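Local atomic coordinates of conserved hypothetical protein (PDB entry 2FNA), a protein that binds ADP and magnesium and, as an archaeal AAA+ ATPase with a P-loop fold, probably couples ATP hydrolysis to a cellular task not yet defined. Residues S7-R12 / K43-K48; S130-S135 / D166-I171; K272-E277 / P350-A355. All coordinates share one frame; numbering follows the deposited sequence.

Interaction 1. Residues S7-R12 / K43-K48. With MG (magnesium ion), chain C; ADP (adenosine-5'-diphosphate), chain D; EDO (1,2-ethanediol), chain H.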
loop_
_atom_site.group_PDB
_atom_site.type_symbol
_atom_site.label_atom_id
_atom_site.label_comp_id
_atom_site.label_asym_id
_atom_site.label_seq_id
_atom_site.Cartn_x
_atom_site.Cartn_y
_atom_site.Cartn_z
ATOM N N SER A 7 9.971 5.534 -9.534
ATOM C CA SER A 7 10.147 4.469 -8.547
ATOM C C SER A 7 9.909 5.170 -7.185
ATOM O O SER A 7 9.906 6.422 -7.109
ATOM C CB SER A 7 11.516 3.762 -8.643
ATOM O OG SER A 7 12.613 4.643 -8.424
ATOM N N PRO A 8 9.614 4.400 -6.125
ATOM C CA PRO A 8 9.475 5.063 -4.842
ATOM C C PRO A 8 10.731 5.848 -4.426
ATOM O O PRO A 8 11.845 5.368 -4.572
ATOM C CB PRO A 8 9.179 3.885 -3.897
ATOM C CG PRO A 8 8.444 2.919 -4.791
ATOM C CD PRO A 8 9.327 2.954 -6.007
ATOM N N LYS A 9 10.535 7.062 -3.913
ATOM C CA LYS A 9 11.653 7.920 -3.547
ATOM C C LYS A 9 12.216 7.392 -2.253
ATOM O O LYS A 9 11.475 6.823 -1.454
ATOM C CB LYS A 9 11.215 9.380 -3.366
ATOM C CG LYS A 9 10.548 10.015 -4.608
ATOM C CD LYS A 9 11.404 9.919 -5.876
ATOM C CE LYS A 9 10.960 10.974 -6.914
ATOM N NZ LYS A 9 9.585 10.741 -7.549
ATOM N N ASP A 10 13.522 7.558 -2.054
ATOM C CA ASP A 10 14.153 7.182 -0.794
ATOM C C ASP A 10 14.861 8.356 -0.101
ATOM O O ASP A 10 15.444 8.173 0.961
ATOM C CB ASP A 10 15.089 5.985 -0.991
ATOM C CG ASP A 10 16.239 6.265 -1.972
ATOM O OD1 ASP A 10 16.451 7.432 -2.372
ATOM O OD2 ASP A 10 16.938 5.300 -2.339
ATOM N N ASN A 11 14.800 9.547 -0.699
ATOM C CA ASN A 11 15.459 10.748 -0.191
ATOM C C ASN A 11 14.457 11.866 -0.257
ATOM O O ASN A 11 13.774 12.020 -1.273
ATOM C CB ASN A 11 16.686 11.096 -1.055
ATOM C CG ASN A 11 17.598 12.119 -0.403
ATOM O OD1 ASN A 11 17.177 13.219 -0.036
ATOM N ND2 ASN A 11 18.868 11.757 -0.251
ATOM N N ARG A 12 14.362 12.637 0.827
ATOM C CA ARG A 12 13.475 13.798 0.910
ATOM C C ARG A 12 13.791 14.888 -0.135
ATOM O O ARG A 12 12.911 15.658 -0.532
ATOM C CB ARG A 12 13.613 14.415 2.289
ATOM C CG ARG A 12 12.700 15.576 2.552
ATOM C CD ARG A 12 13.110 16.259 3.824
ATOM N NE ARG A 12 12.892 15.383 4.977
ATOM C CZ ARG A 12 11.929 15.536 5.869
ATOM N NH1 ARG A 12 11.062 16.542 5.780
ATOM N NH2 ARG A 12 11.850 14.688 6.886
ATOM N N LYS A 43 3.106 6.157 -0.232
ATOM C CA LYS A 43 3.239 5.459 1.054
ATOM C C LYS A 43 4.617 4.806 1.145
ATOM O O LYS A 43 5.340 5.044 2.095
ATOM C CB LYS A 43 2.131 4.425 1.282
ATOM C CG LYS A 43 0.706 4.971 1.331
ATOM C CD LYS A 43 -0.306 3.866 1.579
ATOM C CE LYS A 43 -0.364 2.813 0.451
ATOM N NZ LYS A 43 -0.774 3.396 -0.842
ATOM N N SER A 44 4.995 3.999 0.154
ATOM C CA SER A 44 6.299 3.325 0.216
ATOM C C SER A 44 7.435 4.359 0.256
ATOM O O SER A 44 8.426 4.173 0.969
ATOM C CB SER A 44 6.491 2.312 -0.930
ATOM O OG SER A 44 5.522 1.265 -0.905
ATOM N N SER A 45 7.276 5.461 -0.481
ATOM C CA SER A 45 8.238 6.578 -0.460
ATOM C C SER A 45 8.485 7.188 0.934
ATOM O O SER A 45 9.661 7.355 1.370
ATOM C CB SER A 45 7.819 7.681 -1.464
ATOM O OG SER A 45 7.740 7.216 -2.823
ATOM N N ILE A 46 7.426 7.562 1.645
ATOM C CA ILE A 46 7.658 8.200 2.948
ATOM C C ILE A 46 8.216 7.228 3.965
ATOM O O ILE A 46 8.934 7.636 4.862
ATOM C CB ILE A 46 6.426 8.912 3.546
ATOM C CG1 ILE A 46 5.270 7.953 3.861
ATOM C CG2 ILE A 46 5.996 10.068 2.681
ATOM C CD1 ILE A 46 4.310 8.548 4.896
ATOM N N ILE A 47 7.887 5.945 3.807
ATOM C CA ILE A 47 8.416 4.878 4.650
ATOM C C ILE A 47 9.914 4.742 4.421
ATOM O O ILE A 47 10.694 4.702 5.385
ATOM C CB ILE A 47 7.692 3.532 4.391
ATOM C CG1 ILE A 47 6.254 3.606 4.913
ATOM C CG2 ILE A 47 8.374 2.357 5.114
ATOM C CD1 ILE A 47 5.416 2.394 4.609
ATOM N N LYS A 48 10.312 4.673 3.150
ATOM C CA LYS A 48 11.740 4.647 2.791
ATOM C C LYS A 48 12.492 5.910 3.237
ATOM O O LYS A 48 13.557 5.824 3.823
ATOM C CB LYS A 48 11.870 4.472 1.307
ATOM C CG LYS A 48 11.433 3.075 0.868
ATOM C CD LYS A 48 11.143 3.014 -0.626
ATOM C CE LYS A 48 11.913 1.931 -1.264
ATOM N NZ LYS A 48 13.375 2.261 -1.242
HETATM MG MG MG C . 3.757 1.132 -2.131
HETATM P PB ADP D . 2.400 3.955 -2.874
HETATM O O1B ADP D . 1.478 4.792 -2.048
HETATM O O2B ADP D . 1.657 3.228 -3.991
HETATM O O3B ADP D . 3.385 3.110 -2.139
HETATM P PA ADP D . 4.838 5.144 -4.042
HETATM O O1A ADP D . 5.724 5.551 -2.909
HETATM O O2A ADP D . 5.240 3.855 -4.626
HETATM O O3A ADP D . 3.245 5.115 -3.716
HETATM O "O5'" ADP D . 4.811 6.373 -5.049
HETATM C "C5'" ADP D . 4.218 6.289 -6.356
HETATM C "C4'" ADP D . 5.039 7.105 -7.351
HETATM O "O4'" ADP D . 4.845 8.495 -7.173
HETATM C "C3'" ADP D . 6.520 6.909 -7.249
HETATM O "O3'" ADP D . 7.073 7.162 -8.559
HETATM C "C2'" ADP D . 6.980 8.017 -6.328
HETATM O "O2'" ADP D . 8.329 8.396 -6.555
HETATM C "C1'" ADP D . 6.043 9.116 -6.744
HETATM N N9 ADP D . 5.652 10.047 -5.690
HETATM C C8 ADP D . 4.565 9.929 -4.898
HETATM N N7 ADP D . 4.463 10.986 -4.093
HETATM C C5 ADP D . 5.518 11.795 -4.353
HETATM C C6 ADP D . 6.029 13.095 -3.868
HETATM N N6 ADP D . 5.388 13.754 -2.881
HETATM N N1 ADP D . 7.154 13.610 -4.440
HETATM C C2 ADP D . 7.804 12.978 -5.435
HETATM N N3 ADP D . 7.394 11.798 -5.931
HETATM C C4 ADP D . 6.281 11.188 -5.437
HETATM C C1 EDO H . 14.906 1.789 2.337
HETATM O O1 EDO H . 15.155 2.346 1.042
HETATM C C2 EDO H . 14.909 0.265 2.246
HETATM O O2 EDO H . 13.965 -0.210 1.272
HETATM O O HOH W 1 2.045 0.761 -3.325
HETATM O O HOH W 2 2.843 0.697 -0.414
HETATM O O HOH W 3 5.040 1.440 -3.773
HETATM O O HOH W 4 4.292 -0.928 -2.191
#

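Interaction 2. Residues S130-S135 / D166-I171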
loop_
_atom_site.group_PDB
_atom_site.type_symbol
_atom_site.label_atom_id
_atom_site.label_comp_id
_atom_site.label_asym_id
_atom_site.label_seq_id
_atom_site.Cartn_x
_atom_site.Cartn_y
_atom_site.Cartn_z
ATOM N N SER A 130 14.043 -11.337 19.993
ATOM C CA SER A 130 15.496 -11.490 19.785
ATOM C C SER A 130 16.112 -10.315 19.024
ATOM O O SER A 130 17.286 -9.997 19.212
ATOM C CB SER A 130 15.798 -12.785 19.039
ATOM O OG SER A 130 15.435 -12.676 17.685
ATOM N N PHE A 131 15.328 -9.682 18.147
ATOM C CA PHE A 131 15.737 -8.442 17.511
ATOM C C PHE A 131 15.928 -7.409 18.599
ATOM O O PHE A 131 16.929 -6.686 18.608
ATOM C CB PHE A 131 14.675 -7.901 16.555
ATOM C CG PHE A 131 14.358 -8.790 15.385
ATOM C CD1 PHE A 131 15.203 -9.804 14.977
ATOM C CD2 PHE A 131 13.185 -8.571 14.660
ATOM C CE1 PHE A 131 14.876 -10.598 13.879
ATOM C CE2 PHE A 131 12.865 -9.360 13.557
ATOM C CZ PHE A 131 13.716 -10.378 13.173
ATOM N N GLU A 132 14.957 -7.353 19.513
ATOM C CA GLU A 132 15.002 -6.426 20.649
ATOM C C GLU A 132 16.180 -6.720 21.566
ATOM O O GLU A 132 16.834 -5.788 22.018
ATOM C CB GLU A 132 13.659 -6.405 21.410
ATOM C CG GLU A 132 13.757 -5.864 22.835
ATOM C CD GLU A 132 12.477 -5.271 23.377
ATOM O OE1 GLU A 132 11.678 -4.745 22.581
ATOM O OE2 GLU A 132 12.304 -5.292 24.620
ATOM N N GLN A 133 16.470 -7.997 21.828
ATOM C CA GLN A 133 17.672 -8.366 22.608
ATOM C C GLN A 133 18.984 -7.909 21.964
ATOM O O GLN A 133 19.930 -7.533 22.662
ATOM C CB GLN A 133 17.753 -9.883 22.848
ATOM C CG GLN A 133 17.468 -10.309 24.291
ATOM C CD GLN A 133 15.973 -10.431 24.613
ATOM O OE1 GLN A 133 15.537 -11.427 25.201
ATOM N NE2 GLN A 133 15.185 -9.417 24.232
ATOM N N ALA A 134 19.025 -7.950 20.633
ATOM C CA ALA A 134 20.226 -7.668 19.859
ATOM C C ALA A 134 20.479 -6.157 19.593
ATOM O O ALA A 134 21.518 -5.786 19.040
ATOM C CB ALA A 134 20.157 -8.433 18.532
ATOM N N SER A 135 19.543 -5.300 19.996
ATOM C CA SER A 135 19.553 -3.896 19.598
ATOM C C SER A 135 19.400 -3.003 20.830
ATOM O O SER A 135 18.536 -3.248 21.669
ATOM C CB SER A 135 18.408 -3.634 18.604
ATOM O OG SER A 135 18.627 -2.452 17.847
ATOM N N ASP A 166 2.296 -4.719 23.463
ATOM C CA ASP A 166 2.219 -4.572 24.923
ATOM C C ASP A 166 3.577 -4.700 25.646
ATOM O O ASP A 166 3.779 -4.056 26.678
ATOM C CB ASP A 166 1.202 -5.553 25.537
ATOM C CG ASP A 166 -0.234 -5.327 25.032
ATOM O OD1 ASP A 166 -0.551 -4.234 24.490
ATOM O OD2 ASP A 166 -1.050 -6.264 25.177
ATOM N N ASN A 167 4.510 -5.490 25.096
ATOM C CA ASN A 167 5.730 -5.889 25.849
ATOM C C ASN A 167 7.115 -5.607 25.239
ATOM O O ASN A 167 8.108 -5.584 25.970
ATOM C CB ASN A 167 5.650 -7.380 26.165
ATOM C CG ASN A 167 4.358 -7.742 26.847
ATOM O OD1 ASN A 167 4.165 -7.427 28.016
ATOM N ND2 ASN A 167 3.436 -8.356 26.105
ATOM N N LEU A 168 7.195 -5.449 23.921
ATOM C CA LEU A 168 8.480 -5.231 23.231
ATOM C C LEU A 168 8.556 -3.755 22.886
ATOM O O LEU A 168 8.001 -3.287 21.883
ATOM C CB LEU A 168 8.627 -6.150 22.001
ATOM C CG LEU A 168 8.529 -7.670 22.261
ATOM C CD1 LEU A 168 8.692 -8.467 20.994
ATOM C CD2 LEU A 168 9.557 -8.137 23.275
ATOM N N LYS A 169 9.225 -3.022 23.775
ATOM C CA LYS A 169 9.253 -1.557 23.746
ATOM C C LYS A 169 10.250 -0.978 22.771
ATOM O O LYS A 169 10.181 0.208 22.482
ATOM C CB LYS A 169 9.514 -0.991 25.146
ATOM C CG LYS A 169 8.511 -1.477 26.232
ATOM C CD LYS A 169 7.078 -0.922 26.053
ATOM C CE LYS A 169 6.055 -1.815 26.765
ATOM N NZ LYS A 169 4.832 -1.081 27.231
ATOM N N ARG A 170 11.161 -1.806 22.260
ATOM C CA ARG A 170 12.066 -1.398 21.172
ATOM C C ARG A 170 11.674 -1.940 19.804
ATOM O O ARG A 170 12.467 -1.853 18.883
ATOM C CB ARG A 170 13.519 -1.798 21.466
ATOM C CG ARG A 170 14.149 -0.947 22.566
ATOM C CD ARG A 170 15.653 -1.110 22.646
ATOM N NE ARG A 170 16.048 -2.456 23.053
ATOM C CZ ARG A 170 15.925 -2.938 24.289
ATOM N NH1 ARG A 170 15.400 -2.200 25.271
ATOM N NH2 ARG A 170 16.322 -4.178 24.552
ATOM N N ILE A 171 10.480 -2.499 19.672
ATOM C CA ILE A 171 9.978 -2.977 18.374
ATOM C C ILE A 171 8.893 -2.006 17.941
ATOM O O ILE A 171 7.919 -1.790 18.678
ATOM C CB ILE A 171 9.427 -4.450 18.422
ATOM C CG1 ILE A 171 10.515 -5.482 18.760
ATOM C CG2 ILE A 171 8.736 -4.839 17.106
ATOM C CD1 ILE A 171 11.536 -5.722 17.708
#

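Interaction 3. Residues K272-E277 / P350-A355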
loop_
_atom_site.group_PDB
_atom_site.type_symbol
_atom_site.label_atom_id
_atom_site.label_comp_id
_atom_site.label_asym_id
_atom_site.label_seq_id
_atom_site.Cartn_x
_atom_site.Cartn_y
_atom_site.Cartn_z
ATOM N N LYS A 272 -3.549 0.573 -18.441
ATOM C CA LYS A 272 -2.970 -0.779 -18.440
ATOM C C LYS A 272 -2.715 -1.250 -17.016
ATOM O O LYS A 272 -3.106 -2.362 -16.612
ATOM C CB LYS A 272 -1.664 -0.804 -19.232
ATOM C CG LYS A 272 -1.807 -1.284 -20.679
ATOM C CD LYS A 272 -0.470 -1.193 -21.420
ATOM N N LEU A 273 -2.062 -0.396 -16.239
ATOM C CA LEU A 273 -1.786 -0.750 -14.862
ATOM C C LEU A 273 -3.055 -0.920 -14.034
ATOM O O LEU A 273 -3.207 -1.907 -13.348
ATOM C CB LEU A 273 -0.830 0.257 -14.241
ATOM C CG LEU A 273 -0.288 -0.134 -12.863
ATOM C CD1 LEU A 273 0.369 -1.484 -12.882
ATOM C CD2 LEU A 273 0.721 0.953 -12.422
ATOM N N ILE A 274 -4.004 0.000 -14.137
ATOM C CA ILE A 274 -5.263 -0.140 -13.403
ATOM C C ILE A 274 -6.010 -1.436 -13.729
ATOM O O ILE A 274 -6.496 -2.117 -12.836
ATOM C CB ILE A 274 -6.177 1.075 -13.629
ATOM C CG1 ILE A 274 -5.587 2.290 -12.916
ATOM C CG2 ILE A 274 -7.640 0.787 -13.170
ATOM C CD1 ILE A 274 -5.949 3.616 -13.500
ATOM N N LEU A 275 -6.102 -1.781 -15.004
ATOM C CA LEU A 275 -6.842 -2.984 -15.418
ATOM C C LEU A 275 -6.118 -4.287 -15.017
ATOM O O LEU A 275 -6.760 -5.308 -14.760
ATOM C CB LEU A 275 -7.079 -2.955 -16.930
ATOM C CG LEU A 275 -8.051 -1.887 -17.446
ATOM C CD1 LEU A 275 -8.165 -1.911 -18.962
ATOM C CD2 LEU A 275 -9.398 -2.040 -16.834
ATOM N N LYS A 276 -4.790 -4.245 -14.942
ATOM C CA LYS A 276 -4.042 -5.371 -14.421
ATOM C C LYS A 276 -4.325 -5.554 -12.920
ATOM O O LYS A 276 -4.487 -6.674 -12.431
ATOM C CB LYS A 276 -2.554 -5.179 -14.650
ATOM C CG LYS A 276 -1.746 -6.450 -14.399
ATOM C CD LYS A 276 -0.313 -6.156 -14.081
ATOM C CE LYS A 276 0.505 -7.425 -14.104
ATOM N NZ LYS A 276 -0.225 -8.574 -13.454
ATOM N N GLU A 277 -4.362 -4.436 -12.200
ATOM C CA GLU A 277 -4.728 -4.430 -10.784
ATOM C C GLU A 277 -6.184 -4.885 -10.574
ATOM O O GLU A 277 -6.520 -5.496 -9.554
ATOM C CB GLU A 277 -4.508 -3.029 -10.215
ATOM C CG GLU A 277 -3.016 -2.712 -10.064
ATOM C CD GLU A 277 -2.728 -1.293 -9.679
ATOM O OE1 GLU A 277 -3.649 -0.443 -9.689
ATOM O OE2 GLU A 277 -1.550 -1.013 -9.380
ATOM N N PRO A 350 -9.683 9.662 -10.626
ATOM C CA PRO A 350 -10.136 9.918 -11.985
ATOM C C PRO A 350 -9.690 8.920 -13.034
ATOM O O PRO A 350 -10.430 8.636 -13.959
ATOM C CB PRO A 350 -9.491 11.257 -12.300
ATOM C CG PRO A 350 -9.344 11.892 -10.993
ATOM C CD PRO A 350 -9.013 10.841 -10.062
ATOM N N LEU A 351 -8.491 8.395 -12.929
ATOM C CA LEU A 351 -8.070 7.468 -13.962
ATOM C C LEU A 351 -8.672 6.061 -13.834
ATOM O O LEU A 351 -8.679 5.283 -14.801
ATOM C CB LEU A 351 -6.556 7.451 -14.046
ATOM C CG LEU A 351 -5.894 8.774 -14.378
ATOM C CD1 LEU A 351 -4.499 8.539 -14.939
ATOM C CD2 LEU A 351 -6.745 9.639 -15.345
ATOM N N ILE A 352 -9.209 5.730 -12.664
ATOM C CA ILE A 352 -10.037 4.526 -12.551
ATOM C C ILE A 352 -11.377 4.721 -13.299
ATOM O O ILE A 352 -11.871 3.799 -13.942
ATOM C CB ILE A 352 -10.307 4.147 -11.105
ATOM C CG1 ILE A 352 -9.004 3.829 -10.399
ATOM C CG2 ILE A 352 -11.219 2.933 -11.051
ATOM C CD1 ILE A 352 -9.175 3.475 -8.972
ATOM N N SER A 353 -11.955 5.918 -13.224
ATOM C CA SER A 353 -13.119 6.231 -14.070
ATOM C C SER A 353 -12.740 6.030 -15.512
ATOM O O SER A 353 -13.425 5.345 -16.245
ATOM C CB SER A 353 -13.571 7.680 -13.885
ATOM O OG SER A 353 -13.651 7.963 -12.505
ATOM N N LEU A 354 -11.628 6.638 -15.910
ATOM C CA LEU A 354 -11.199 6.575 -17.284
ATOM C C LEU A 354 -11.020 5.135 -17.748
ATOM O O LEU A 354 -11.455 4.793 -18.832
ATOM C CB LEU A 354 -9.890 7.329 -17.470
ATOM C CG LEU A 354 -9.441 7.473 -18.914
ATOM C CD1 LEU A 354 -10.264 8.564 -19.568
ATOM C CD2 LEU A 354 -7.945 7.767 -19.000
ATOM N N ALA A 355 -10.362 4.318 -16.928
ATOM C CA ALA A 355 -10.033 2.946 -17.287
ATOM C C ALA A 355 -11.250 2.118 -17.605
ATOM O O ALA A 355 -11.163 1.210 -18.431
ATOM C CB ALA A 355 -9.225 2.282 -16.181
#

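Interaction 1. Residues S7-R12 / K43-K48
The hydroxyl of Ser-45 is gripped from two sides: its OG takes the backbone amide of Lys-9, N to OG 3.0 Å with a bond angle of 150°, and gives its own proton to the alpha-phosphate, OG to ADP O1A 2.6 Å. One buried oxygen thus ties the N-terminal loop to the nucleotide and to the first turn of the helix. Lying beside the backbone N (chi1 -60°), OG keeps close to the Ser-45 amide, which also donates to O1A. Next along the helix, Ser-44 OG binds the magnesium ion at 2.1 Å; ADP O3B and four waters complete six ligands, and Asp-144 holds the same hydroxyl as a second-shell partner. Lys-43 curls its chain round the beta-phosphate oxygen O1B, to which N and NZ both donate, as expected of a Walker A lysine.

The loop handles the other end of the ligand. Bent at chi2 and chi4, Lys-9 swings NZ to ADP O2' at 2.8 Å and N3 at 2.9 Å; the carbonyls of Leu-3 and Asp-5 hold the same amine. Ser-7 O accepts from O2' at 2.6 Å. At the more open margin Pro-8 CB lies against Lys-48 CD, 3.9 Å away, while the Lys-48 amine bonds to an ethanediol molecule, probably from the crystallisation liquor.

Helix 43-54, following strand 32-37, carries Ile-46 and Ile-47 on its inner side against Val-35 and helix 19-27, and Tyr-60 of strand 58-62 touches Ser-44 and Lys-48, while residues 8-10 lie against the first turns of the helix.

Interaction 2. Residues S130-S135 / D166-I171
Glu-132 reaches from helix 124-133 into the turn formed by residues 168-171, and its OE1 receives the backbone amide of Arg-170, N to OE1 3.0 Å at 156°. The amide comes from above the carboxylate plane, 49° out of it. Lys-169 N is almost as near, but its angle is too poor for a bond. With chi1 at 160° and the chain extended beyond CG, the carboxylate is carried across to the type I turn from Leu-168 to Ile-171. OE1 also presses on the apolar chain of Leu-168, 3.4 Å from its CB.

Arg-170 returns the grip. Its NH2 donates to the carbonyl of Glu-132, 3.0 Å from O, which lies close to the guanidinium plane at the edge of the group, although the donor sits well above the carbonyl plane. Glu-132 CG lies over one face of the same guanidinium, 3.5 Å from NH2. The two side chains cross at about a right angle. Toward the sheet, Ile-171 CD1 meets Phe-131 CB at 4.0 Å, near the plane of the ring, and both residues rest on Ile-141.

The arginine's grip is less well formed at NE, which makes a weak bond to Ser-135 O. Glu-132 OE2 stays 4.2 Å from Arg-170 NH2, where the opposite charges may still attract, although no N-H is directed at it. Toward solvent the contact loosens: Asn-167 turns its amide back to the carbonyl of Tyr-163, and Lys-169 NZ bonds only weakly to Asp-166 O.

Two helix-to-strand connections meet here, one entering strand 139-144 and the other strand 171-177, a side-by-side pair in the central parallel sheet, whose strand order 5-1-4-3-2 is that of the AAA+ P-loop ATPases.

Interaction 3. Residues K272-E277 / P350-A355
The peptide group joining Leu-351 to Ile-352 is the flat surface of this contact, and the CD1 methyl of Ile-274 lies over one of its faces, almost directly above the carbonyl oxygen, Leu-351 O, 3.5 Å away. CD1 is 4.0 Å from Ile-352 N. That carbonyl oxygen already accepts the amide of Ala-355 within its own helix, so the methyl covers a backbone polar atom whose bonding is satisfied.

Ile-274 divides its two branches between different partners. CG1 stands beside the backbone N (chi1 -70°), sending CD1 toward Leu-351, whose CB is 3.9 Å off. CG2 turns instead to Ala-355 and packs methyl on methyl with its CB, 3.7 Å apart; Ile-352 CG1 brushes the same branch more loosely at 4.3 Å. The short side chain of Ala-355, whose CB points at the opposing helix, lets the branched isoleucine sit close. Leu-275 extends the contact at the margin, where CD2 comes 4.0 Å from Ala-355 O, and an ethanediol molecule lies nearby.

No hydrogen bond passes between the segments; the join is apolar, and one isoleucine meets three residues spread over a full turn of helix 350-355. The short helical segments run almost perpendicular, crossing at -81°, with their axes 9.5 Å apart.

Trp-245 of helix 243-256 packs on both Ile-274 and Leu-351, and Trp-337 adds to the wall beside Ile-274. Leu-351 and Leu-354 continue onto Leu-267 of the long helix 259-282, while Ile-352 rests on Pro-347 of strand 345-347. The small sheet of 338-340 and 345-347 is consistent with the wing of a C-terminal winged-helix domain; helix 350-355 follows it directly and packs against helix 259-282, crossing its segment 272-277.

In the fold
The three contacts follow one another along the chain without touching. Interactions 1 and 2 both belong to the ATPase core and its parallel sheet: the first forms part of the nucleotide site with phosphate, metal and lysine chemistry, while the second, about 25 Å away between centres, joins two helix-to-strand connections through a carboxylate, an arginine and backbone groups near the surface. Interaction 3 is the buried apolar one and lacks polar bonds between its segments; it packs the C-terminal helix on helix 259-282, with its centre about 42 Å from that of interaction 2, on the opposite side of the chain's centre. Its long helix also carries Glu-277, salt-bridged to Arg-40, whose amide binds ADP.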